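Local coordinates for protein Cas13d (uncultured Ruminococcus sp, PDB 6IV9) that binds CRISPR RNA and, as an RNA-guided nuclease with two HEPN domains, probably matures that guide and cleaves target RNA, at residues N68-T73 with T131-H136; N90-T95 with V110-I115; G59-L64 with K77-V82. The protein carries 2 engineered substitutions. All coordinates share one frame; numbering follows the deposited sequence.

Contact 1 (N68-T73 with T131-H136). With nucleotides of chain B.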
loop_
_atom_site.group_PDB
_atom_site.type_symbol
_atom_site.label_atom_id
_atom_site.label_comp_id
_atom_site.label_asym_id
_atom_site.label_seq_id
_atom_site.Cartn_x
_atom_site.Cartn_y
_atom_site.Cartn_z
ATOM N N ASN A 68 -1.625 38.911 -5.342
ATOM C CA ASN A 68 -1.719 40.105 -4.471
ATOM C C ASN A 68 -1.960 39.771 -2.996
ATOM O O ASN A 68 -1.719 40.632 -2.179
ATOM C CB ASN A 68 -2.732 41.094 -5.050
ATOM C CG ASN A 68 -2.345 41.568 -6.435
ATOM O OD1 ASN A 68 -3.021 41.280 -7.408
ATOM N ND2 ASN A 68 -1.237 42.276 -6.539
ATOM N N LYS A 69 -2.339 38.543 -2.674
ATOM C CA LYS A 69 -2.718 38.232 -1.280
ATOM C C LYS A 69 -2.151 36.904 -0.800
ATOM O O LYS A 69 -1.737 36.124 -1.620
ATOM C CB LYS A 69 -4.224 38.025 -1.233
ATOM C CG LYS A 69 -5.057 39.186 -1.726
ATOM C CD LYS A 69 -4.772 40.442 -0.984
ATOM C CE LYS A 69 -5.673 41.574 -1.416
ATOM N NZ LYS A 69 -5.467 42.783 -0.586
ATOM N N MET A 70 -2.139 36.727 0.515
ATOM C CA MET A 70 -1.763 35.459 1.176
ATOM C C MET A 70 -2.945 35.083 2.054
ATOM O O MET A 70 -3.571 35.984 2.597
ATOM C CB MET A 70 -0.537 35.596 2.079
ATOM C CG MET A 70 0.740 35.757 1.344
ATOM S SD MET A 70 2.132 35.767 2.449
ATOM C CE MET A 70 1.941 37.339 3.272
ATOM N N TYR A 71 -3.256 33.800 2.118
ATOM C CA TYR A 71 -4.344 33.317 2.986
ATOM C C TYR A 71 -3.717 32.337 3.963
ATOM O O TYR A 71 -3.144 31.378 3.524
ATOM C CB TYR A 71 -5.458 32.682 2.160
ATOM C CG TYR A 71 -6.000 33.612 1.115
ATOM C CD1 TYR A 71 -5.425 33.690 -0.133
ATOM C CD2 TYR A 71 -7.058 34.443 1.399
ATOM C CE1 TYR A 71 -5.909 34.557 -1.088
ATOM C CE2 TYR A 71 -7.555 35.319 0.458
ATOM C CZ TYR A 71 -6.974 35.378 -0.788
ATOM O OH TYR A 71 -7.461 36.246 -1.709
ATOM N N ILE A 72 -3.883 32.606 5.241
ATOM C CA ILE A 72 -3.315 31.768 6.320
ATOM C C ILE A 72 -4.418 30.865 6.859
ATOM O O ILE A 72 -5.469 31.360 7.181
ATOM C CB ILE A 72 -2.745 32.687 7.407
ATOM C CG1 ILE A 72 -1.610 33.536 6.839
ATOM C CG2 ILE A 72 -2.325 31.893 8.618
ATOM C CD1 ILE A 72 -0.886 34.355 7.845
ATOM N N THR A 73 -4.151 29.569 6.941
ATOM C CA THR A 73 -5.162 28.642 7.477
ATOM C C THR A 73 -4.604 27.954 8.721
ATOM O O THR A 73 -3.411 27.885 8.880
ATOM C CB THR A 73 -5.584 27.574 6.463
ATOM O OG1 THR A 73 -4.473 26.724 6.219
ATOM C CG2 THR A 73 -6.120 28.136 5.168
ATOM N N THR A 131 7.922 32.798 11.311
ATOM C CA THR A 131 8.005 31.969 10.090
ATOM C C THR A 131 8.338 32.891 8.918
ATOM O O THR A 131 8.041 34.075 9.008
ATOM C CB THR A 131 6.721 31.158 9.903
ATOM O OG1 THR A 131 6.987 30.135 8.954
ATOM C CG2 THR A 131 5.559 31.972 9.402
ATOM N N SER A 132 8.996 32.363 7.897
ATOM C CA SER A 132 9.342 33.178 6.713
ATOM C C SER A 132 8.081 33.619 5.991
ATOM O O SER A 132 7.163 32.847 5.914
ATOM C CB SER A 132 10.162 32.412 5.737
ATOM O OG SER A 132 11.226 31.776 6.369
ATOM N N ASN A 133 8.081 34.845 5.502
ATOM C CA ASN A 133 6.971 35.258 4.627
ATOM C C ASN A 133 7.273 34.488 3.338
ATOM O O ASN A 133 8.323 34.687 2.787
ATOM C CB ASN A 133 6.994 36.768 4.431
ATOM C CG ASN A 133 5.967 37.265 3.450
ATOM O OD1 ASN A 133 5.537 36.532 2.588
ATOM N ND2 ASN A 133 5.588 38.517 3.577
ATOM N N PRO A 134 6.376 33.634 2.824
ATOM C CA PRO A 134 6.665 32.799 1.662
ATOM C C PRO A 134 6.920 33.554 0.352
ATOM O O PRO A 134 7.452 32.991 -0.530
ATOM C CB PRO A 134 5.474 31.852 1.539
ATOM C CG PRO A 134 4.389 32.504 2.316
ATOM C CD PRO A 134 5.054 33.407 3.329
ATOM N N THR A 135 6.536 34.823 0.298
ATOM C CA THR A 135 6.736 35.638 -0.921
ATOM C C THR A 135 8.165 36.192 -0.977
ATOM O O THR A 135 8.512 36.774 -1.977
ATOM C CB THR A 135 5.722 36.777 -0.990
ATOM O OG1 THR A 135 5.961 37.658 0.094
ATOM C CG2 THR A 135 4.292 36.306 -0.949
ATOM N N HIS A 136 8.955 35.994 0.068
ATOM C CA HIS A 136 10.324 36.561 0.120
ATOM C C HIS A 136 11.358 35.530 -0.326
ATOM O O HIS A 136 11.704 34.661 0.459
ATOM C CB HIS A 136 10.604 37.036 1.540
ATOM C CG HIS A 136 11.956 37.624 1.716
ATOM N ND1 HIS A 136 12.318 38.784 1.130
ATOM C CD2 HIS A 136 13.017 37.221 2.427
ATOM C CE1 HIS A 136 13.552 39.063 1.450
ATOM N NE2 HIS A 136 13.995 38.132 2.237
ATOM P P G B 6 16.184 32.381 -0.002
ATOM O OP1 G B 6 16.142 33.615 -0.777
ATOM O OP2 G B 6 17.436 31.744 0.259
ATOM O "O5'" G B 6 15.617 32.612 1.450
ATOM C "C5'" G B 6 14.434 33.383 1.690
ATOM C "C4'" G B 6 14.172 33.514 3.164
ATOM O "O4'" G B 6 13.975 32.193 3.748
ATOM C "C3'" G B 6 15.327 34.108 4.001
ATOM O "O3'" G B 6 15.279 35.521 3.993
ATOM C "C2'" G B 6 15.009 33.581 5.389
ATOM O "O2'" G B 6 13.938 34.299 5.993
ATOM C "C1'" G B 6 14.573 32.156 5.050
ATOM N N9 G B 6 15.655 31.178 5.024
ATOM C C8 G B 6 16.336 30.700 3.936
ATOM N N7 G B 6 17.222 29.800 4.245
ATOM C C5 G B 6 17.127 29.687 5.622
ATOM C C6 G B 6 17.874 28.905 6.529
ATOM O O6 G B 6 18.727 28.065 6.286
ATOM N N1 G B 6 17.496 29.148 7.843
ATOM C C2 G B 6 16.602 30.093 8.235
ATOM N N2 G B 6 16.400 30.201 9.552
ATOM N N3 G B 6 15.876 30.815 7.401
ATOM C C4 G B 6 16.185 30.553 6.118
ATOM P P U B 7 16.656 36.355 4.063
ATOM O OP1 U B 7 16.296 37.764 3.814
ATOM O OP2 U B 7 17.629 35.701 3.285
ATOM O "O5'" U B 7 17.208 36.039 5.497
ATOM C "C5'" U B 7 16.484 36.541 6.582
ATOM C "C4'" U B 7 17.052 36.026 7.867
ATOM O "O4'" U B 7 16.841 34.612 7.932
ATOM C "C3'" U B 7 18.541 36.180 8.102
ATOM O "O3'" U B 7 18.846 37.478 8.569
ATOM C "C2'" U B 7 18.744 35.174 9.214
ATOM O "O2'" U B 7 18.158 35.589 10.433
ATOM C "C1'" U B 7 17.884 34.032 8.691
ATOM N N1 U B 7 18.628 33.148 7.802
ATOM C C2 U B 7 19.372 32.183 8.414
ATOM O O2 U B 7 19.450 32.083 9.631
ATOM N N3 U B 7 20.046 31.360 7.564
ATOM C C4 U B 7 20.034 31.388 6.187
ATOM O O4 U B 7 20.699 30.563 5.567
ATOM C C5 U B 7 19.275 32.458 5.620
ATOM C C6 U B 7 18.646 33.307 6.432
#
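Met70 of strand 69-75 faces Thr135 in the turn that follows strand 129-132, the two backbones coming no nearer than 8.8 Å between the CA atoms of this pair, so side chains alone bridge the gap. Met70 does the reaching: its SD lies 3.5 Å from Asn133 OD1 and 3.9 Å from Pro134 CD, while the methyl Met70 CE, bent back at chi3 (-71°), comes obliquely to the outer end of the amide, between OD1 and ND2, 3.7 Å from Asn133 OD1. The CG2 methyl of Thr135 and the Pro134 ring carbons border the sulfur beside the amide oxygen.

The carboxamide that meets Met70 is held at both its ends. Asn133 OD1 accepts from the backbone N of Thr135 at 3.0 Å in a nearly straight bond (164°), which makes an Asx turn. The hydroxyl Thr135 OG1 also donates to Asn133 OD1, at 2.8 Å, and both donors approach out of the amide plane, from the face opposite Met70. At the other end ND2 is bonded to the carbonyl O of Asn111, so the amide is unlikely to rotate. With an alanine here, the N-H and hydroxyl of Thr135 and the carbonyl of Asn111 would probably be left without this mate, and the Met70 methyl without the amide it rests on.

The turn delivers His136 to the RNA. With CG anti to the backbone N (chi1 180°), the ring points at the phosphate, and His136 NE2 donates to OP1 of U7 of chain B at 2.8 Å; the O3' of G6 of chain B lies in the ring plane at its edge. The arrangement is that of a type I beta turn, Asn133 to His136, opened by an Asx turn, packed against Met70 of strand 69-75 and with its last residue on the RNA backbone.

Contact 2 (N90-T95 with V110-I115)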
loop_
_atom_site.group_PDB
_atom_site.type_symbol
_atom_site.label_atom_id
_atom_site.label_comp_id
_atom_site.label_asym_id
_atom_site.label_seq_id
_atom_site.Cartn_x
_atom_site.Cartn_y
_atom_site.Cartn_z
ATOM N N ASN A 90 1.458 43.684 -0.800
ATOM C CA ASN A 90 2.033 45.044 -0.963
ATOM C C ASN A 90 2.075 45.885 0.316
ATOM O O ASN A 90 3.112 46.468 0.570
ATOM C CB ASN A 90 1.445 45.713 -2.197
ATOM C CG ASN A 90 1.634 44.814 -3.399
ATOM O OD1 ASN A 90 2.742 44.397 -3.688
ATOM N ND2 ASN A 90 0.557 44.468 -4.070
ATOM N N ASP A 91 0.989 45.974 1.073
ATOM C CA ASP A 91 1.038 46.868 2.259
ATOM C C ASP A 91 1.045 46.118 3.593
ATOM O O ASP A 91 1.030 46.787 4.610
ATOM C CB ASP A 91 -0.042 47.939 2.178
ATOM C CG ASP A 91 -1.455 47.406 2.197
ATOM O OD1 ASP A 91 -1.648 46.264 2.593
ATOM O OD2 ASP A 91 -2.348 48.153 1.819
ATOM N N TYR A 92 0.906 44.797 3.561
ATOM C CA TYR A 92 0.941 43.920 4.761
ATOM C C TYR A 92 -0.295 44.075 5.642
ATOM O O TYR A 92 -0.278 43.580 6.741
ATOM C CB TYR A 92 2.259 44.047 5.515
ATOM C CG TYR A 92 3.431 43.930 4.589
ATOM C CD1 TYR A 92 3.684 42.747 3.925
ATOM C CD2 TYR A 92 4.229 45.015 4.315
ATOM C CE1 TYR A 92 4.729 42.639 3.030
ATOM C CE2 TYR A 92 5.276 44.923 3.423
ATOM C CZ TYR A 92 5.528 43.734 2.778
ATOM O OH TYR A 92 6.563 43.652 1.909
ATOM N N ASN A 93 -1.339 44.703 5.127
ATOM C CA ASN A 93 -2.607 44.845 5.875
ATOM C C ASN A 93 -3.212 43.456 6.070
ATOM O O ASN A 93 -3.095 42.654 5.172
ATOM C CB ASN A 93 -3.591 45.738 5.126
ATOM C CG ASN A 93 -3.348 47.195 5.433
ATOM O OD1 ASN A 93 -2.368 47.517 6.085
ATOM N ND2 ASN A 93 -4.235 48.068 4.986
ATOM N N LYS A 94 -3.855 43.216 7.202
ATOM C CA LYS A 94 -4.440 41.884 7.439
ATOM C C LYS A 94 -5.922 42.005 7.775
ATOM O O LYS A 94 -6.321 43.002 8.337
ATOM C CB LYS A 94 -3.660 41.118 8.505
ATOM C CG LYS A 94 -3.603 41.738 9.888
ATOM C CD LYS A 94 -2.570 41.061 10.758
ATOM C CE LYS A 94 -1.834 41.966 11.722
ATOM N NZ LYS A 94 -2.285 41.763 13.117
ATOM N N THR A 95 -6.688 41.009 7.364
ATOM C CA THR A 95 -8.130 40.929 7.636
ATOM C C THR A 95 -8.395 39.563 8.250
ATOM O O THR A 95 -7.992 38.598 7.649
ATOM C CB THR A 95 -8.918 41.059 6.334
ATOM O OG1 THR A 95 -8.556 42.302 5.749
ATOM C CG2 THR A 95 -10.411 40.974 6.529
ATOM N N VAL A 110 3.383 41.372 10.440
ATOM C CA VAL A 110 3.669 40.780 9.107
ATOM C C VAL A 110 4.508 41.805 8.359
ATOM O O VAL A 110 4.108 42.932 8.311
ATOM C CB VAL A 110 2.394 40.461 8.305
ATOM C CG1 VAL A 110 2.727 40.035 6.892
ATOM C CG2 VAL A 110 1.543 39.415 8.979
ATOM N N ASN A 111 5.631 41.385 7.810
ATOM C CA ASN A 111 6.488 42.289 7.016
ATOM C C ASN A 111 7.002 41.536 5.790
ATOM O O ASN A 111 6.636 40.395 5.593
ATOM C CB ASN A 111 7.581 42.966 7.834
ATOM C CG ASN A 111 8.515 41.967 8.455
ATOM O OD1 ASN A 111 9.160 41.218 7.761
ATOM N ND2 ASN A 111 8.573 41.956 9.765
ATOM N N GLU A 112 7.881 42.168 5.035
ATOM C CA GLU A 112 8.375 41.580 3.777
ATOM C C GLU A 112 9.068 40.244 4.040
ATOM O O GLU A 112 8.970 39.381 3.204
ATOM C CB GLU A 112 9.368 42.529 3.123
ATOM C CG GLU A 112 10.073 41.902 1.949
ATOM C CD GLU A 112 10.980 42.827 1.171
ATOM O OE1 GLU A 112 11.503 43.767 1.777
ATOM O OE2 GLU A 112 11.150 42.596 -0.034
ATOM N N VAL A 113 9.758 40.128 5.167
ATOM C CA VAL A 113 10.587 38.926 5.446
ATOM C C VAL A 113 9.924 37.937 6.397
ATOM O O VAL A 113 10.054 36.758 6.158
ATOM C CB VAL A 113 11.939 39.350 6.032
ATOM C CG1 VAL A 113 12.810 38.149 6.335
ATOM C CG2 VAL A 113 12.652 40.331 5.140
ATOM N N ASN A 114 9.245 38.418 7.430
ATOM C CA ASN A 114 8.745 37.478 8.456
ATOM C C ASN A 114 7.279 37.665 8.790
ATOM O O ASN A 114 6.745 38.730 8.569
ATOM C CB ASN A 114 9.473 37.641 9.786
ATOM C CG ASN A 114 10.945 37.348 9.667
ATOM O OD1 ASN A 114 11.752 38.255 9.711
ATOM N ND2 ASN A 114 11.298 36.089 9.501
ATOM N N ILE A 115 6.719 36.594 9.329
ATOM C CA ILE A 115 5.333 36.531 9.840
ATOM C C ILE A 115 5.446 36.053 11.282
ATOM O O ILE A 115 6.080 35.046 11.501
ATOM C CB ILE A 115 4.490 35.566 9.002
ATOM C CG1 ILE A 115 4.270 36.097 7.586
ATOM C CG2 ILE A 115 3.189 35.263 9.707
ATOM C CD1 ILE A 115 3.741 35.070 6.639
#
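Tyr92 adopts a left-handed backbone conformation (phi 71°), uncommon for a residue other than glycine, asparagine or aspartate, and from there lays its ring flat over the peptide between Asn111 and Glu112. The CA of Asn111 sits 4.2 Å from the centroid of the Tyr92 ring and close to the ring normal, a CH-pi contact, while Asn111 C lies over the same face, toward the rim, 3.7 Å from Tyr92 CE1. At the far end Tyr92 OH rests against Glu112 CB at 3.3 Å, and the Glu112 chain, extended beyond CG, leads its carboxylate away. Near the root of the ring, Tyr92 CD1 packs on the methyl CG1 of Val110 at 4.1 Å. No hydrogen bond joins the two segments.

Each side is shaped by its own Asx turn. Asp91 OD1 accepts from the backbone N of Asn93, just beyond Tyr92, from above the carboxylate plane. Across the contact, Asn111 OD1 accepts from Val113 N in the carbonyl plane. It also accepts from above that plane, where Asn114 N lies 2.8 Å from Asn111 OD1; this double grip braces the peptide on which the ring lies.

The tyrosine thus spans two sheets: it belongs to the connection from strand 81-88 to strand 94-96, and it covers the tight hairpin turn between strands 105-110 and 114-119. Lys94 adds a further link, donating from NZ to the carbonyl O of Leu107 in strand 105-110.

Contact 3 (G59-L64 with K77-V82). With nucleotides of chain B.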
loop_
_atom_site.group_PDB
_atom_site.type_symbol
_atom_site.label_atom_id
_atom_site.label_comp_id
_atom_site.label_asym_id
_atom_site.label_seq_id
_atom_site.Cartn_x
_atom_site.Cartn_y
_atom_site.Cartn_z
ATOM N N GLY A 59 -0.257 25.495 15.173
ATOM C CA GLY A 59 -1.578 25.528 14.522
ATOM C C GLY A 59 -1.637 26.125 13.121
ATOM O O GLY A 59 -2.706 26.083 12.572
ATOM N N MET A 60 -0.530 26.593 12.544
ATOM C CA MET A 60 -0.595 27.160 11.175
ATOM C C MET A 60 -0.494 26.022 10.159
ATOM O O MET A 60 0.539 25.414 10.086
ATOM C CB MET A 60 0.528 28.156 10.903
ATOM C CG MET A 60 0.404 28.794 9.547
ATOM S SD MET A 60 1.543 30.149 9.311
ATOM C CE MET A 60 0.791 31.406 10.333
ATOM N N LYS A 61 -1.606 25.719 9.509
ATOM C CA LYS A 61 -1.705 24.643 8.496
ATOM C C LYS A 61 -1.052 25.013 7.166
ATOM O O LYS A 61 -0.321 24.213 6.650
ATOM C CB LYS A 61 -3.174 24.359 8.222
ATOM C CG LYS A 61 -3.472 23.207 7.285
ATOM C CD LYS A 61 -4.942 22.923 7.253
ATOM C CE LYS A 61 -5.339 21.930 6.195
ATOM N NZ LYS A 61 -4.892 20.580 6.559
ATOM N N SER A 62 -1.376 26.186 6.641
ATOM C CA SER A 62 -0.793 26.553 5.342
ATOM C C SER A 62 -0.847 28.061 5.095
ATOM O O SER A 62 -1.673 28.719 5.668
ATOM C CB SER A 62 -1.536 25.786 4.297
ATOM O OG SER A 62 -1.592 26.468 3.088
ATOM N N ILE A 63 0.086 28.554 4.299
ATOM C CA ILE A 63 0.003 29.950 3.803
ATOM C C ILE A 63 -0.182 29.841 2.290
ATOM O O ILE A 63 0.750 29.497 1.615
ATOM C CB ILE A 63 1.247 30.773 4.152
ATOM C CG1 ILE A 63 1.539 30.744 5.648
ATOM C CG2 ILE A 63 1.075 32.184 3.635
ATOM C CD1 ILE A 63 2.733 31.549 6.038
ATOM N N LEU A 64 -1.385 30.096 1.814
ATOM C CA LEU A 64 -1.680 30.043 0.369
ATOM C C LEU A 64 -1.298 31.387 -0.235
ATOM O O LEU A 64 -1.562 32.389 0.387
ATOM C CB LEU A 64 -3.155 29.705 0.176
ATOM C CG LEU A 64 -3.550 28.374 0.805
ATOM C CD1 LEU A 64 -5.040 28.184 0.797
ATOM C CD2 LEU A 64 -2.858 27.219 0.112
ATOM N N LYS A 77 -10.732 20.083 12.394
ATOM C CA LYS A 77 -10.782 18.638 12.686
ATOM C C LYS A 77 -10.197 17.883 11.493
ATOM O O LYS A 77 -10.498 18.240 10.378
ATOM C CB LYS A 77 -12.217 18.183 12.945
ATOM C CG LYS A 77 -12.344 16.868 13.695
ATOM C CD LYS A 77 -13.696 16.201 13.606
ATOM C CE LYS A 77 -13.693 14.787 14.152
ATOM N NZ LYS A 77 -12.628 13.950 13.558
ATOM N N GLY A 78 -9.361 16.892 11.761
ATOM C CA GLY A 78 -8.799 16.071 10.680
ATOM C C GLY A 78 -8.057 16.917 9.669
ATOM O O GLY A 78 -7.141 17.610 10.056
ATOM N N ASN A 79 -8.462 16.824 8.410
ATOM C CA ASN A 79 -7.792 17.552 7.313
ATOM C C ASN A 79 -8.482 18.882 6.998
ATOM O O ASN A 79 -8.088 19.519 6.060
ATOM C CB ASN A 79 -7.596 16.691 6.070
ATOM C CG ASN A 79 -6.531 17.286 5.189
ATOM O OD1 ASN A 79 -5.591 17.885 5.682
ATOM N ND2 ASN A 79 -6.695 17.170 3.892
ATOM N N SER A 80 -9.475 19.262 7.778
ATOM C CA SER A 80 -10.185 20.536 7.543
ATOM C C SER A 80 -9.279 21.737 7.795
ATOM O O SER A 80 -8.510 21.704 8.724
ATOM C CB SER A 80 -11.393 20.616 8.376
ATOM O OG SER A 80 -12.214 19.521 8.086
ATOM N N ALA A 81 -9.472 22.771 6.988
ATOM C CA ALA A 81 -8.724 24.038 7.066
ATOM C C ALA A 81 -9.634 25.132 7.620
ATOM O O ALA A 81 -10.773 25.179 7.240
ATOM C CB ALA A 81 -8.231 24.425 5.705
ATOM N N VAL A 82 -9.126 25.927 8.549
ATOM C CA VAL A 82 -9.891 27.087 9.064
ATOM C C VAL A 82 -9.229 28.312 8.439
ATOM O O VAL A 82 -8.074 28.540 8.725
ATOM C CB VAL A 82 -9.827 27.161 10.597
ATOM C CG1 VAL A 82 -10.408 28.455 11.120
ATOM C CG2 VAL A 82 -10.487 25.974 11.251
ATOM P P A B 29 4.148 15.116 2.899
ATOM O OP1 A B 29 2.965 14.332 2.858
ATOM O OP2 A B 29 4.430 16.179 1.904
ATOM O "O5'" A B 29 4.154 15.728 4.370
ATOM C "C5'" A B 29 5.291 16.462 4.835
ATOM C "C4'" A B 29 4.802 17.580 5.720
ATOM O "O4'" A B 29 3.954 18.440 4.916
ATOM C "C3'" A B 29 3.893 17.149 6.860
ATOM O "O3'" A B 29 4.636 16.569 7.938
ATOM C "C2'" A B 29 3.200 18.473 7.173
ATOM O "O2'" A B 29 4.055 19.344 7.910
ATOM C "C1'" A B 29 2.972 19.019 5.750
ATOM N N9 A B 29 1.694 18.636 5.232
ATOM C C8 A B 29 1.366 17.568 4.431
ATOM N N7 A B 29 0.080 17.407 4.286
ATOM C C5 A B 29 -0.477 18.413 5.059
ATOM C C6 A B 29 -1.801 18.745 5.363
ATOM N N6 A B 29 -2.857 18.107 4.863
ATOM N N1 A B 29 -2.013 19.799 6.187
ATOM C C2 A B 29 -0.956 20.451 6.670
ATOM N N3 A B 29 0.335 20.215 6.476
ATOM C C4 A B 29 0.507 19.146 5.680
ATOM P P U B 23 3.713 23.057 3.559
ATOM O OP1 U B 23 2.606 24.015 3.390
ATOM O OP2 U B 23 3.881 22.301 4.782
ATOM O "O5'" U B 23 3.531 22.012 2.360
ATOM C "C5'" U B 23 4.155 20.707 2.355
ATOM C "C4'" U B 23 3.344 19.790 1.440
ATOM O "O4'" U B 23 2.072 19.559 2.099
ATOM C "C3'" U B 23 2.982 20.423 0.086
ATOM O "O3'" U B 23 3.059 19.455 -0.938
ATOM C "C2'" U B 23 1.552 20.866 0.265
ATOM O "O2'" U B 23 0.826 21.035 -0.953
ATOM C "C1'" U B 23 1.004 19.784 1.200
ATOM N N1 U B 23 -0.151 20.290 1.956
ATOM C C2 U B 23 -1.396 19.737 1.713
ATOM O O2 U B 23 -1.572 18.840 0.931
ATOM N N3 U B 23 -2.433 20.320 2.399
ATOM C C4 U B 23 -2.368 21.368 3.256
ATOM O O4 U B 23 -3.402 21.790 3.771
ATOM C C5 U B 23 -1.048 21.874 3.481
ATOM C C6 U B 23 -0.012 21.322 2.846
ATOM P P C B 30 3.951 15.594 8.981
ATOM O OP1 C B 30 5.034 15.066 9.768
ATOM O OP2 C B 30 2.987 14.714 8.298
ATOM O "O5'" C B 30 2.994 16.499 9.870
ATOM C "C5'" C B 30 3.537 17.406 10.838
ATOM C "C4'" C B 30 2.452 17.826 11.795
ATOM O "O4'" C B 30 1.407 18.558 11.106
ATOM C "C3'" C B 30 1.682 16.760 12.542
ATOM O "O3'" C B 30 2.468 16.193 13.573
ATOM C "C2'" C B 30 0.514 17.591 13.083
ATOM O "O2'" C B 30 0.860 18.336 14.244
ATOM C "C1'" C B 30 0.238 18.507 11.891
ATOM N N1 C B 30 -0.879 18.058 11.052
ATOM C C2 C B 30 -2.141 18.216 11.599
ATOM O O2 C B 30 -2.235 18.725 12.728
ATOM N N3 C B 30 -3.222 17.815 10.894
ATOM C C4 C B 30 -3.074 17.349 9.653
ATOM N N4 C B 30 -4.171 17.079 8.966
ATOM C C5 C B 30 -1.788 17.219 9.045
ATOM C C6 C B 30 -0.733 17.655 9.753
HETATM O O HOH W 1 -6.396 20.155 9.084
#
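A base-contacting site for the guide RNA forms where strand 60-65 meets the turn before strand 81-88, and Lys61 and Asn79 stand at its centre. The ammonium NZ of Lys61 donates to Asn79 OD1 at 2.9 Å, arriving from above the plane of the amide, and also to N1 of A29 of chain B at 3.0 Å. Asn79 OD1 in turn accepts from N6 of A29 at 2.9 Å, so lysine and asparagine together contact the Watson-Crick edge (N1 and N6) of A29, consistent with recognition of the base. Next to it, C30 of chain B donates from N4 to the backbone O of Gly78 at 3.2 Å, almost in line (173°).

The two side chains cross at about a right angle. Lys61 swings its chain off opposite the backbone N (chi1 -175°), runs extended over Ala81 CB, 3.9 Å from Lys61 CE, and turns only at chi4 (72°) to place NZ. NZ also makes a weak bond to Asn79 O. One water accepts from NZ and donates to Gly78 O and Ser80 O, tying the ammonium to both sides of Asn79. The oxygens of Asn79 and the water would probably stabilise the positive charge.

The turn itself is type II', from Lys77 to Ser80, closed by Ser80 N to Lys77 O at 3.0 Å. Strand 69-75 runs between strands 60-65 and 81-88; Lys61 and Ser62 both face its Thr73 in a classic beta bulge. Helix 511-535 covers the 77-82 side of the contact, where Glu530 OE2 accepts from Ala81 N and Asn79 touches Asp526.

In the fold
Strand 69-75 ties the set together: it carries one side of contact 1 and lies between both strands of contact 3, with Tyr71 O 2.8 Å from Leu64 N and the centres about 14 Å apart. Contact 2 nests inside the loop closed by contact 1, their centres about 8 Å apart, and Asn133 N meets Val113 O at 2.8 Å. Contacts 2 and 3, centres about 20 Å apart, meet where Ile115 CD1 lies 3.7 Å from Ile63 CD1. Contacts 1 and 3 bind the RNA, one at a phosphate, the other at base edges. The side chains of Thr135 and Glu112 are each about 7 Å from a bound magnesium ion; Arg137, next after contact 1, belongs to a magnesium site with Glu140.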